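Local atomic coordinates of insecticidal crystal protein Cry7Cal (Bacillus thuringiensis, PDB entry 5ZI1), a protein that probably acts as a pore-forming insecticidal toxin that binds receptors in the insect gut, like other three-domain Cry delta endotoxins. Residues Lys267-Tyr272 with Ala367-Ala372; Gly273-Glu278 with Ser436-Glu441; Pro308-Ala313 with Ser395-Ser400; Phe312-Gly317 with Thr442-Ile447; Ile360-Lys365 with Ser401-Thr406. All coordinates share one frame; numbering follows the deposited sequence.

From the N terminus, 267-272 is met first and is closed by 367-372 (interaction 1), which crosses all four others. Directly behind it, 273-278 waits until 436-441 (interaction 2), a wide loop that encloses interactions 3 and 5 and crosses interaction 4. Interactions 3 and 4 leave from the shared residues Phe-312 and Ala-313 on strand 312-324, closing at 395-400 and 442-447. Interaction 5, 360-365 with 401-406, lies inside the loop of interaction 4 and crosses interaction 3. Together they draw loops and three antiparallel sheets of the middle, delta endotoxin domain into one end of what in this family is a beta-prism.

Interaction 1 (Lys267-Tyr272 with Ala367-Ala372); sequences KYPDWY and ATWYQA
Trp-369, the first residue of strand 369-382, lays its indole against Pro-269 and Asp-270 of the loop before helix 279-286, within the middle domain, a beta-prism in this family. With CG anti to the backbone N (chi1 -166°), the ring leaves the strand and reaches across to the loop. CG of Pro-269 approaches the NE1-CE2-CZ2 side of the Trp-369 indole obliquely, 3.6 Å from CZ2 and equally near NE1, and the two side chains point in opposing directions. The same CZ2 carbon meets the backbone O of Asp-270 at 3.5 Å, edge-on and in the plane of the ring. The indole nitrogen does not bond the loop directly. NE1 of Trp-369 gives its hydrogen to a water 3.1 Å away, and that water in turn donates to the backbone O of Pro-269 at 2.8 Å. Two residues on, Gln-371 points its CB at the loop, and a bend at chi2 (-78°) folds its amide over the indole. OE1 of Gln-371 takes the water's other hydrogen at 3.1 Å and rests 3.6 Å from CB of Trp-271. Its NE2 sits 3.2 Å above one face of the Trp-369 ring, offset toward the rim; the amide and indole nitrogens are both donors, so no bond joins them. No direct hydrogen bond spans the two segments: one water, with both hydrogens spent and one bond accepted, supplies the polar link between strand and loop, and it helps to set the orientation of indole and amide.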
# COMPACT_ATOMS: atom_id res chain seq x y z
N LYS A 267 26.95 -4.58 28.12
CA LYS A 267 26.16 -3.53 28.75
C LYS A 267 25.18 -2.89 27.77
O LYS A 267 24.10 -2.42 28.17
CB LYS A 267 27.08 -2.47 29.34
CG LYS A 267 26.40 -1.45 30.19
CD LYS A 267 27.35 -0.91 31.26
CE LYS A 267 27.11 0.57 31.48
NZ LYS A 267 28.16 1.21 32.37
N TYR A 268 25.53 -2.84 26.50
CA TYR A 268 24.70 -2.24 25.46
C TYR A 268 24.26 -3.30 24.45
O TYR A 268 24.64 -3.25 23.28
CB TYR A 268 25.46 -1.10 24.80
CG TYR A 268 25.96 -0.07 25.79
CD1 TYR A 268 25.08 0.78 26.43
CD2 TYR A 268 27.32 0.06 26.08
CE1 TYR A 268 25.51 1.71 27.34
CE2 TYR A 268 27.77 1.00 26.98
CZ TYR A 268 26.86 1.82 27.61
OH TYR A 268 27.28 2.77 28.52
N PRO A 269 23.49 -4.29 24.87
CA PRO A 269 23.11 -5.36 23.93
C PRO A 269 22.07 -4.88 22.93
O PRO A 269 21.44 -3.83 23.09
CB PRO A 269 22.55 -6.47 24.83
CG PRO A 269 21.98 -5.71 26.00
CD PRO A 269 22.82 -4.45 26.17
N ASP A 270 21.93 -5.66 21.85
CA ASP A 270 20.77 -5.50 20.97
C ASP A 270 19.48 -5.71 21.74
O ASP A 270 19.39 -6.54 22.65
CB ASP A 270 20.83 -6.50 19.82
CG ASP A 270 21.95 -6.20 18.83
OD1 ASP A 270 22.57 -5.14 18.94
OD2 ASP A 270 22.19 -7.04 17.94
N TRP A 271 18.45 -4.95 21.37
CA TRP A 271 17.18 -5.05 22.08
C TRP A 271 16.49 -6.41 21.88
O TRP A 271 15.65 -6.76 22.71
CB TRP A 271 16.25 -3.91 21.65
CG TRP A 271 15.78 -3.99 20.21
CD1 TRP A 271 16.31 -3.34 19.13
CD2 TRP A 271 14.69 -4.78 19.69
NE1 TRP A 271 15.63 -3.67 17.99
CE2 TRP A 271 14.63 -4.55 18.30
CE3 TRP A 271 13.76 -5.65 20.28
CZ2 TRP A 271 13.66 -5.16 17.49
CZ3 TRP A 271 12.80 -6.25 19.46
CH2 TRP A 271 12.77 -6.00 18.09
N TYR A 272 16.85 -7.18 20.84
CA TYR A 272 16.06 -8.37 20.48
C TYR A 272 15.83 -9.31 21.66
O TYR A 272 14.69 -9.73 21.92
CB TYR A 272 16.71 -9.15 19.33
CG TYR A 272 17.08 -8.33 18.12
CD1 TYR A 272 16.12 -7.60 17.44
CD2 TYR A 272 18.39 -8.30 17.65
CE1 TYR A 272 16.47 -6.85 16.32
CE2 TYR A 272 18.75 -7.56 16.54
CZ TYR A 272 17.78 -6.84 15.88
OH TYR A 272 18.13 -6.10 14.78
N ALA A 367 21.86 -4.23 36.53
CA ALA A 367 21.01 -4.99 37.43
C ALA A 367 19.66 -5.24 36.79
O ALA A 367 19.00 -6.24 37.11
CB ALA A 367 20.83 -4.25 38.76
N THR A 368 19.22 -4.35 35.90
CA THR A 368 18.02 -4.52 35.10
C THR A 368 18.35 -4.05 33.69
O THR A 368 19.45 -3.58 33.41
CB THR A 368 16.83 -3.76 35.68
OG1 THR A 368 15.65 -4.12 34.94
CG2 THR A 368 17.04 -2.26 35.60
N TRP A 369 17.37 -4.18 32.78
CA TRP A 369 17.60 -4.00 31.35
C TRP A 369 16.69 -2.88 30.86
O TRP A 369 15.47 -3.06 30.76
CB TRP A 369 17.36 -5.32 30.62
CG TRP A 369 17.86 -5.37 29.22
CD1 TRP A 369 18.36 -4.33 28.49
CD2 TRP A 369 17.91 -6.53 28.37
NE1 TRP A 369 18.72 -4.77 27.23
CE2 TRP A 369 18.45 -6.12 27.13
CE3 TRP A 369 17.56 -7.87 28.53
CZ2 TRP A 369 18.64 -7.00 26.07
CZ3 TRP A 369 17.76 -8.75 27.47
CH2 TRP A 369 18.29 -8.31 26.26
N TYR A 370 17.27 -1.71 30.60
CA TYR A 370 16.54 -0.52 30.17
C TYR A 370 16.60 -0.36 28.66
O TYR A 370 17.61 -0.67 28.02
CB TYR A 370 17.12 0.75 30.82
CG TYR A 370 16.91 0.84 32.32
CD1 TYR A 370 15.63 0.92 32.85
CD2 TYR A 370 17.99 0.86 33.20
CE1 TYR A 370 15.42 1.01 34.21
CE2 TYR A 370 17.80 0.95 34.56
CZ TYR A 370 16.52 1.03 35.07
OH TYR A 370 16.31 1.12 36.43
N GLN A 371 15.51 0.14 28.08
CA GLN A 371 15.49 0.54 26.68
C GLN A 371 15.11 2.00 26.63
O GLN A 371 14.17 2.43 27.32
CB GLN A 371 14.50 -0.31 25.87
CG GLN A 371 14.49 -1.75 26.26
CD GLN A 371 15.66 -2.55 25.70
OE1 GLN A 371 16.35 -2.12 24.76
NE2 GLN A 371 15.87 -3.72 26.27
N ALA A 372 15.83 2.78 25.84
CA ALA A 372 15.72 4.23 25.92
C ALA A 372 15.59 4.83 24.53
O ALA A 372 16.36 4.49 23.62
CB ALA A 372 16.94 4.83 26.65
O HOH W 1 19.05 -3.55 24.45

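Interaction 2 (Gly273-Glu278 with Ser436-Glu441); sequences GAASSE and SEIFKE
Glu-441 and Ala-274 form the shorter of two backbone bonds here: N of Glu-441 donates to O of Ala-274 at 2.8 Å. In the reverse direction, N of Ser-276 donates to O of Phe-439 at 2.9 Å. Between them Ala-275 and Lys-440 form a single beta bridge, joining the loop before helix 279-286 to the run that follows strand 430-437, both in the middle domain. The Glu-441 side chain, CG anti to its N (chi1 -176°) and extended beyond, lies along 275-277. Its OE1 accepts a weak bond from OG of Ser-277 at 3.5 Å, while OE2 comes within 3.3 Å of the Ala-275 O, two acceptors side by side. An ST turn shapes the next step: OG of Ser-276 accepts from N of Glu-278 at 3.0 Å, just where Glu-278 takes the N-cap position of the helix. Packing fills in around the bridge. CB of Ala-275 touches CG2 of Ile-438 at 3.8 Å. CB of Ser-276 meets CD1 of Phe-439 obliquely at 3.9 Å, and both Ser-276 and Ile-438 also pack on helix 279-286. CG of Lys-440 passes Ala-274 O before NZ turns to a weak bond with Gly-445 O. The firm polar hold is thus backbone to backbone; the carboxylate contributes only a weak bond, its charged form perhaps slightly disfavoured by the nearby carbonyl, while the Glu-441 chain supplies much of the packing.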
# COMPACT_ATOMS: atom_id res chain seq x y z
N GLY A 273 16.90 -9.63 22.41
CA GLY A 273 16.77 -10.53 23.55
C GLY A 273 15.77 -10.07 24.59
O GLY A 273 15.27 -10.90 25.36
N ALA A 274 15.45 -8.77 24.63
CA ALA A 274 14.48 -8.25 25.59
C ALA A 274 13.03 -8.39 25.13
O ALA A 274 12.13 -8.31 25.97
CB ALA A 274 14.78 -6.78 25.89
N ALA A 275 12.79 -8.60 23.84
CA ALA A 275 11.42 -8.79 23.36
C ALA A 275 10.84 -10.11 23.86
O ALA A 275 11.55 -11.01 24.31
CB ALA A 275 11.37 -8.76 21.83
N SER A 276 9.50 -10.20 23.78
CA SER A 276 8.78 -11.43 24.11
C SER A 276 9.37 -12.63 23.37
O SER A 276 9.95 -12.50 22.29
CB SER A 276 7.30 -11.31 23.72
OG SER A 276 6.64 -12.53 23.98
N SER A 277 9.22 -13.80 23.97
CA SER A 277 9.63 -15.03 23.32
C SER A 277 8.53 -15.60 22.43
O SER A 277 8.77 -16.57 21.72
CB SER A 277 10.08 -16.07 24.35
OG SER A 277 9.02 -16.40 25.24
N GLU A 278 7.34 -15.00 22.46
CA GLU A 278 6.23 -15.43 21.64
C GLU A 278 6.02 -14.46 20.48
O GLU A 278 5.94 -13.24 20.68
CB GLU A 278 4.96 -15.59 22.49
CG GLU A 278 5.23 -16.25 23.84
CD GLU A 278 5.51 -17.76 23.70
OE1 GLU A 278 5.11 -18.36 22.68
OE2 GLU A 278 6.15 -18.35 24.60
N SER A 436 3.33 2.31 17.85
CA SER A 436 3.07 1.16 18.70
C SER A 436 4.33 0.89 19.52
O SER A 436 5.20 1.76 19.66
CB SER A 436 2.67 -0.04 17.83
OG SER A 436 3.71 -0.34 16.93
N GLU A 437 4.45 -0.31 20.06
CA GLU A 437 5.65 -0.67 20.79
C GLU A 437 5.89 -2.17 20.64
O GLU A 437 5.03 -2.92 20.16
CB GLU A 437 5.53 -0.30 22.26
CG GLU A 437 4.54 -1.16 22.97
CD GLU A 437 4.16 -0.63 24.33
OE1 GLU A 437 3.52 -1.39 25.09
OE2 GLU A 437 4.48 0.55 24.62
N ILE A 438 7.08 -2.57 21.08
CA ILE A 438 7.50 -3.96 21.14
C ILE A 438 7.07 -4.52 22.48
O ILE A 438 7.40 -3.96 23.54
CB ILE A 438 9.02 -4.07 20.96
CG1 ILE A 438 9.40 -3.80 19.51
CG2 ILE A 438 9.50 -5.44 21.37
CD1 ILE A 438 8.79 -4.81 18.51
N PHE A 439 6.34 -5.64 22.44
CA PHE A 439 6.00 -6.38 23.65
C PHE A 439 7.27 -6.90 24.30
O PHE A 439 7.97 -7.75 23.75
CB PHE A 439 5.08 -7.55 23.29
CG PHE A 439 4.35 -8.13 24.47
CD1 PHE A 439 5.04 -8.69 25.53
CD2 PHE A 439 2.95 -8.12 24.50
CE1 PHE A 439 4.37 -9.21 26.63
CE2 PHE A 439 2.26 -8.66 25.58
CZ PHE A 439 2.97 -9.20 26.65
N LYS A 440 7.57 -6.41 25.50
CA LYS A 440 8.83 -6.73 26.15
C LYS A 440 8.65 -7.90 27.10
O LYS A 440 7.61 -8.03 27.77
CB LYS A 440 9.38 -5.50 26.88
CG LYS A 440 10.75 -5.02 26.37
CD LYS A 440 11.04 -3.53 26.63
CE LYS A 440 10.73 -3.13 28.05
NZ LYS A 440 9.29 -2.72 28.18
N GLU A 441 9.66 -8.77 27.15
CA GLU A 441 9.68 -9.89 28.07
C GLU A 441 10.32 -9.52 29.40
O GLU A 441 9.97 -10.12 30.43
CB GLU A 441 10.45 -11.07 27.46
CG GLU A 441 10.47 -12.34 28.30
CD GLU A 441 11.06 -13.54 27.53
OE1 GLU A 441 10.64 -14.70 27.78
OE2 GLU A 441 11.94 -13.33 26.66

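Interaction 3 (Pro308-Ala313 with Ser395-Ser400); sequences PNDRFA and SNNIPS
Asn-397 grips the backbone of Arg-311 at both its polar atoms. Its side-chain OD1 accepts from N of Arg-311 at 2.7 Å, a nearly straight bond (171° at the hydrogen) whose donor is tilted 34° from the amide plane. The backbone N of Asn-397 donates to O of Arg-311 at 3.0 Å. Placing CG between the backbone N and carbonyl carbon (chi1 68°) lets the one residue serve as acceptor and donor together. The amide's other arm, ND2 of Asn-397, donates to a water 3.0 Å away that also donates to Asn-309 O. A second water donates both to the Asn-397 O and to OD1 of Asp-310, whose OD2 is held by the hydroxyl of Tyr-268. Further along, Phe-312 and Asn-396 make a single beta bridge, and N of Ala-313 donates to O of Ser-395 at 2.9 Å; that carbonyl also receives a CA-H contact from Phe-312. An Asx turn, Asn-396 OD1 accepting from N of Ile-398, precedes the packing of Ile-398, which uses both ends of its branch: CG1 lies 3.7 Å from CB of Asp-310, the two side chains crossing at about a right angle, and CD1 lies 3.6 Å from CD2 of Phe-312, oblique to the ring. Strand 312-324 of the middle domain is therefore flanked at its start by a loop that pairs with it through a single bridge, the side-chain C=O of Asn-397 taking the place of a backbone carbonyl and two waters linking the segments further.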
# COMPACT_ATOMS: atom_id res chain seq x y z
N PRO A 308 21.41 3.84 36.53
CA PRO A 308 22.05 2.58 36.93
C PRO A 308 23.56 2.72 37.00
O PRO A 308 24.24 2.00 37.74
CB PRO A 308 21.65 1.60 35.81
CG PRO A 308 21.38 2.48 34.65
CD PRO A 308 20.76 3.72 35.22
N ASN A 309 24.08 3.61 36.15
CA ASN A 309 25.48 4.00 36.09
C ASN A 309 25.55 5.20 35.15
O ASN A 309 25.70 6.34 35.60
CB ASN A 309 26.39 2.88 35.61
CG ASN A 309 25.71 1.95 34.62
OD1 ASN A 309 25.63 2.26 33.43
ND2 ASN A 309 25.31 0.77 35.08
N ASP A 310 25.38 4.96 33.85
CA ASP A 310 24.92 6.05 33.00
C ASP A 310 23.61 6.59 33.56
O ASP A 310 22.94 5.94 34.37
CB ASP A 310 24.67 5.58 31.58
CG ASP A 310 25.78 4.71 31.03
OD1 ASP A 310 26.96 5.11 31.08
OD2 ASP A 310 25.44 3.62 30.51
N ARG A 311 23.23 7.77 33.09
CA ARG A 311 21.94 8.35 33.44
C ARG A 311 21.25 8.79 32.15
O ARG A 311 21.90 9.32 31.25
CB ARG A 311 22.10 9.52 34.46
CG ARG A 311 21.09 10.67 34.35
CD ARG A 311 21.22 11.66 35.56
NE ARG A 311 20.64 11.07 36.78
CZ ARG A 311 19.53 11.51 37.39
NH1 ARG A 311 18.88 12.55 36.89
NH2 ARG A 311 19.08 10.90 38.49
N PHE A 312 19.94 8.52 32.04
CA PHE A 312 19.23 8.67 30.78
C PHE A 312 17.75 8.46 31.00
O PHE A 312 17.34 7.69 31.88
CB PHE A 312 19.72 7.68 29.72
CG PHE A 312 19.68 6.27 30.19
CD1 PHE A 312 18.52 5.50 30.06
CD2 PHE A 312 20.80 5.70 30.80
CE1 PHE A 312 18.47 4.20 30.52
CE2 PHE A 312 20.77 4.39 31.25
CZ PHE A 312 19.59 3.63 31.11
N ALA A 313 16.94 9.13 30.18
CA ALA A 313 15.50 8.96 30.25
C ALA A 313 15.08 7.72 29.47
O ALA A 313 15.76 7.28 28.54
CB ALA A 313 14.80 10.20 29.71
N SER A 395 17.34 13.67 29.02
CA SER A 395 18.68 13.46 29.55
C SER A 395 19.26 12.16 29.03
O SER A 395 18.54 11.17 28.83
CB SER A 395 18.69 13.43 31.07
OG SER A 395 18.69 12.09 31.51
N ASN A 396 20.56 12.17 28.78
CA ASN A 396 21.27 11.01 28.26
C ASN A 396 22.76 11.30 28.26
O ASN A 396 23.24 12.15 27.50
CB ASN A 396 20.76 10.66 26.85
CG ASN A 396 21.58 9.59 26.19
OD1 ASN A 396 22.28 8.82 26.85
ND2 ASN A 396 21.51 9.54 24.86
N ASN A 397 23.51 10.62 29.13
CA ASN A 397 24.95 10.77 29.15
C ASN A 397 25.66 9.51 28.69
O ASN A 397 26.85 9.32 28.99
CB ASN A 397 25.45 11.18 30.55
CG ASN A 397 25.27 10.09 31.61
OD1 ASN A 397 24.97 8.92 31.31
ND2 ASN A 397 25.46 10.48 32.86
N ILE A 398 24.94 8.62 27.99
CA ILE A 398 25.60 7.47 27.37
C ILE A 398 26.47 7.97 26.22
O ILE A 398 26.00 8.81 25.44
CB ILE A 398 24.58 6.45 26.88
CG1 ILE A 398 23.64 6.03 28.01
CG2 ILE A 398 25.27 5.21 26.36
CD1 ILE A 398 22.34 5.46 27.51
N PRO A 399 27.72 7.52 26.11
CA PRO A 399 28.56 7.97 24.99
C PRO A 399 27.87 7.71 23.66
O PRO A 399 27.21 6.68 23.47
CB PRO A 399 29.83 7.12 25.14
CG PRO A 399 29.86 6.70 26.56
CD PRO A 399 28.43 6.60 27.01
N SER A 400 28.03 8.67 22.74
CA SER A 400 27.31 8.64 21.48
C SER A 400 27.58 7.38 20.69
O SER A 400 26.69 6.89 19.98
CB SER A 400 27.69 9.86 20.65
OG SER A 400 27.27 11.03 21.33
O HOH W 2 26.48 8.74 35.03
O HOH W 3 28.34 7.78 30.81

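Interaction 4 (Phe312-Gly317 with Thr442-Ile447); sequences FAIWTG and TGSGTI
Trp-315 meets Thr-446 from its first side-chain atom onward. CB of Trp-315 lies 3.4 Å from OG1 of Thr-446 and almost as near the threonine CB. CG of the indole is 4.0 Å from that same threonine CB, and on the six-membered ring CE3 meets CG2 of Thr-446 at 3.7 Å, the methyl approaching obliquely. NE1, on the five-membered ring, bonds the backbone O of Val-373 in strand 369-382. Thr-446 can straddle the tryptophan because its chi1 of -60° puts OG1 beside its backbone N, next to the CB of Trp-315, and turns CG2 the other way, toward the ring. Next to it in sequence, CA of Gly-445 makes a CA-H...O contact with O of Trp-315 at 3.5 Å, fairly straight at 154°. Water completes the join: it accepts from N of Trp-315 at 2.9 Å and donates to O of Thr-446 at 3.0 Å. Gly-445, at a positive phi of 98° that suits glycine, lets its CA settle 3.9 Å from CB of Ile-314; CD1 of Ile-314 reaches past it to the Gly-445 N and to CB of Ser-444. Just beyond, Thr-316 and Gly-317 face Arg-302 in a classic beta bulge. This buried contact brings strand 312-324 against the loop before strand 448-454, joining two sheets of the domain. Its hold is chiefly van der Waals contact and shape-dependent, with one water linking N of Trp-315 and O of Thr-446, two peptide groups that do not meet.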
# COMPACT_ATOMS: atom_id res chain seq x y z
N PHE A 312 19.94 8.52 32.04
CA PHE A 312 19.23 8.67 30.78
C PHE A 312 17.75 8.46 31.00
O PHE A 312 17.34 7.69 31.88
CB PHE A 312 19.72 7.68 29.72
CG PHE A 312 19.68 6.27 30.19
CD1 PHE A 312 18.52 5.50 30.06
CD2 PHE A 312 20.80 5.70 30.80
CE1 PHE A 312 18.47 4.20 30.52
CE2 PHE A 312 20.77 4.39 31.25
CZ PHE A 312 19.59 3.63 31.11
N ALA A 313 16.94 9.13 30.18
CA ALA A 313 15.50 8.96 30.25
C ALA A 313 15.08 7.72 29.47
O ALA A 313 15.76 7.28 28.54
CB ALA A 313 14.80 10.20 29.71
N ILE A 314 13.96 7.13 29.91
CA ILE A 314 13.27 6.03 29.25
C ILE A 314 11.79 6.36 29.27
O ILE A 314 11.29 6.97 30.22
CB ILE A 314 13.51 4.66 29.93
CG1 ILE A 314 12.91 4.67 31.35
CG2 ILE A 314 14.99 4.26 29.95
CD1 ILE A 314 12.93 3.33 32.05
N TRP A 315 11.07 5.93 28.23
CA TRP A 315 9.63 6.18 28.22
C TRP A 315 8.96 5.32 29.26
O TRP A 315 9.29 4.14 29.41
CB TRP A 315 8.99 5.87 26.85
CG TRP A 315 9.52 6.61 25.68
CD1 TRP A 315 10.67 7.33 25.61
CD2 TRP A 315 8.92 6.70 24.38
NE1 TRP A 315 10.83 7.86 24.36
CE2 TRP A 315 9.77 7.49 23.59
CE3 TRP A 315 7.75 6.19 23.83
CZ2 TRP A 315 9.48 7.77 22.26
CZ3 TRP A 315 7.47 6.48 22.51
CH2 TRP A 315 8.33 7.26 21.74
N THR A 316 8.01 5.90 29.99
CA THR A 316 7.13 5.11 30.84
C THR A 316 5.84 4.72 30.12
O THR A 316 5.21 3.71 30.46
CB THR A 316 6.79 5.89 32.11
OG1 THR A 316 6.00 7.03 31.75
CG2 THR A 316 8.08 6.39 32.81
N GLY A 317 5.42 5.53 29.15
CA GLY A 317 4.20 5.27 28.41
C GLY A 317 4.09 6.26 27.28
O GLY A 317 4.89 7.19 27.16
N THR A 442 11.23 -8.55 29.41
CA THR A 442 11.91 -8.18 30.64
C THR A 442 12.28 -6.69 30.63
O THR A 442 12.38 -6.06 29.58
CB THR A 442 13.17 -9.03 30.84
OG1 THR A 442 13.56 -9.00 32.22
CG2 THR A 442 14.30 -8.50 29.99
N GLY A 443 12.48 -6.15 31.83
CA GLY A 443 13.02 -4.81 31.94
C GLY A 443 12.02 -3.67 31.89
O GLY A 443 10.87 -3.81 32.31
N SER A 444 12.47 -2.53 31.36
CA SER A 444 11.81 -1.24 31.51
C SER A 444 12.18 -0.39 30.31
O SER A 444 13.25 -0.56 29.72
CB SER A 444 12.25 -0.52 32.80
OG SER A 444 11.15 -0.25 33.66
N GLY A 445 11.30 0.56 29.98
CA GLY A 445 11.50 1.46 28.86
C GLY A 445 10.75 1.03 27.62
O GLY A 445 10.67 -0.17 27.34
N THR A 446 10.18 1.97 26.86
CA THR A 446 9.42 1.65 25.66
C THR A 446 10.36 1.49 24.46
O THR A 446 11.17 2.37 24.18
CB THR A 446 8.40 2.75 25.35
OG1 THR A 446 7.48 2.90 26.44
CG2 THR A 446 7.65 2.45 24.07
N ILE A 447 10.22 0.37 23.75
CA ILE A 447 10.76 0.26 22.39
C ILE A 447 9.64 0.61 21.42
O ILE A 447 8.78 -0.24 21.13
CB ILE A 447 11.30 -1.14 22.10
CG1 ILE A 447 12.38 -1.53 23.11
CG2 ILE A 447 11.88 -1.20 20.71
CD1 ILE A 447 12.90 -2.92 22.88
O HOH W 4 12.35 4.10 26.34

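Interaction 5 (Ile360-Lys365 with Ser401-Thr406); sequences IAAANK and SKCKST
Ile-360 opens the pairing of strand 352-365 with the edge strand 404-407 by reaching over two residues at once. Its branches divide the work: CG2, anti to the backbone N, lies 3.9 Å from CB of Cys-403, while CD1, carried by a CG1 beside that N (chi1 -55°), touches CB of Ser-405 at 3.7 Å. Ile-360 and Ser-405 are an antiparallel non-hydrogen-bonded pair. Ala-361 and Lys-404 follow as the hydrogen-bonded pair: N of Ala-361 donates to O of Lys-404 at 2.6 Å, and N of Lys-404 donates back to O of Ala-361 at 2.9 Å, both bonds nearly straight. Beyond their close CB atoms the long Lys-404 chain leads away, and its NZ bonds OG1 of Thr-406. At Ala-362 the methyl CB rests 4.1 Å from SG of Cys-403. Only at Ala-363 does water replace direct bonding, accepting from N of Ala-363 at 3.0 Å and donating to O of Lys-402 at 2.8 Å. The partner's 3-10 segment 401-402, which leads into its strand, lies here, Lys-402 forming a salt bridge with Glu-265. The strands run nearly antiparallel, their directions 154° apart: two backbone hydrogen bonds join edge strand 404-407 to the four-stranded antiparallel sheet of the middle domain, and a water continues the hydrogen bonding past them.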
# COMPACT_ATOMS: atom_id res chain seq x y z
N ILE A 360 17.11 8.83 18.56
CA ILE A 360 18.27 8.25 19.24
C ILE A 360 17.77 7.06 20.05
O ILE A 360 16.87 7.22 20.88
CB ILE A 360 19.01 9.24 20.17
CG1 ILE A 360 19.43 10.52 19.44
CG2 ILE A 360 20.29 8.57 20.77
CD1 ILE A 360 20.59 10.31 18.49
N ALA A 361 18.36 5.90 19.82
CA ALA A 361 18.06 4.71 20.62
C ALA A 361 19.24 4.41 21.53
O ALA A 361 20.40 4.60 21.14
CB ALA A 361 17.74 3.50 19.72
N ALA A 362 18.94 3.95 22.74
CA ALA A 362 19.95 3.56 23.71
C ALA A 362 19.38 2.42 24.55
O ALA A 362 18.17 2.14 24.52
CB ALA A 362 20.36 4.74 24.60
N ALA A 363 20.27 1.78 25.30
CA ALA A 363 19.90 0.71 26.23
C ALA A 363 21.00 0.57 27.28
O ALA A 363 22.15 0.92 27.05
CB ALA A 363 19.71 -0.63 25.52
N ASN A 364 20.62 0.01 28.42
CA ASN A 364 21.59 -0.30 29.46
C ASN A 364 21.16 -1.57 30.16
O ASN A 364 20.03 -1.65 30.65
CB ASN A 364 21.70 0.83 30.48
CG ASN A 364 22.73 0.54 31.52
OD1 ASN A 364 22.45 -0.07 32.56
ND2 ASN A 364 23.96 0.95 31.25
N LYS A 365 22.05 -2.56 30.21
CA LYS A 365 21.78 -3.82 30.90
C LYS A 365 22.79 -3.98 32.03
O LYS A 365 23.98 -4.20 31.78
CB LYS A 365 21.83 -5.01 29.95
CG LYS A 365 21.34 -6.29 30.58
CD LYS A 365 21.34 -7.43 29.56
CE LYS A 365 20.60 -8.65 30.06
NZ LYS A 365 21.35 -9.39 31.11
N SER A 401 28.80 6.84 20.79
CA SER A 401 29.16 5.63 20.07
C SER A 401 28.49 4.39 20.67
O SER A 401 28.61 3.31 20.09
CB SER A 401 30.67 5.44 20.05
OG SER A 401 31.15 5.04 21.33
N LYS A 402 27.82 4.52 21.80
CA LYS A 402 27.04 3.44 22.38
C LYS A 402 25.55 3.59 22.12
O LYS A 402 24.75 2.84 22.69
CB LYS A 402 27.30 3.35 23.89
CG LYS A 402 28.79 3.27 24.27
CD LYS A 402 29.51 2.10 23.60
CE LYS A 402 30.88 1.87 24.25
NZ LYS A 402 31.95 1.58 23.23
N CYS A 403 25.17 4.56 21.30
CA CYS A 403 23.78 4.82 20.96
C CYS A 403 23.60 4.58 19.47
O CYS A 403 24.57 4.47 18.72
CB CYS A 403 23.37 6.26 21.33
SG CYS A 403 23.64 6.62 23.09
N LYS A 404 22.34 4.50 19.05
CA LYS A 404 22.03 4.33 17.64
C LYS A 404 21.10 5.44 17.21
O LYS A 404 20.01 5.60 17.78
CB LYS A 404 21.42 2.96 17.35
CG LYS A 404 20.99 2.81 15.91
CD LYS A 404 20.41 1.46 15.64
CE LYS A 404 20.15 1.29 14.14
NZ LYS A 404 18.89 1.98 13.72
N SER A 405 21.54 6.22 16.24
CA SER A 405 20.68 7.22 15.63
C SER A 405 20.09 6.65 14.34
O SER A 405 20.73 5.85 13.65
CB SER A 405 21.46 8.50 15.35
OG SER A 405 22.51 8.22 14.44
N THR A 406 18.87 7.07 14.03
CA THR A 406 18.14 6.54 12.88
C THR A 406 17.33 7.66 12.23
O THR A 406 16.73 8.48 12.93
CB THR A 406 17.20 5.40 13.28
OG1 THR A 406 17.93 4.45 14.05
CG2 THR A 406 16.56 4.71 12.03
O HOH W 5 23.14 2.75 24.96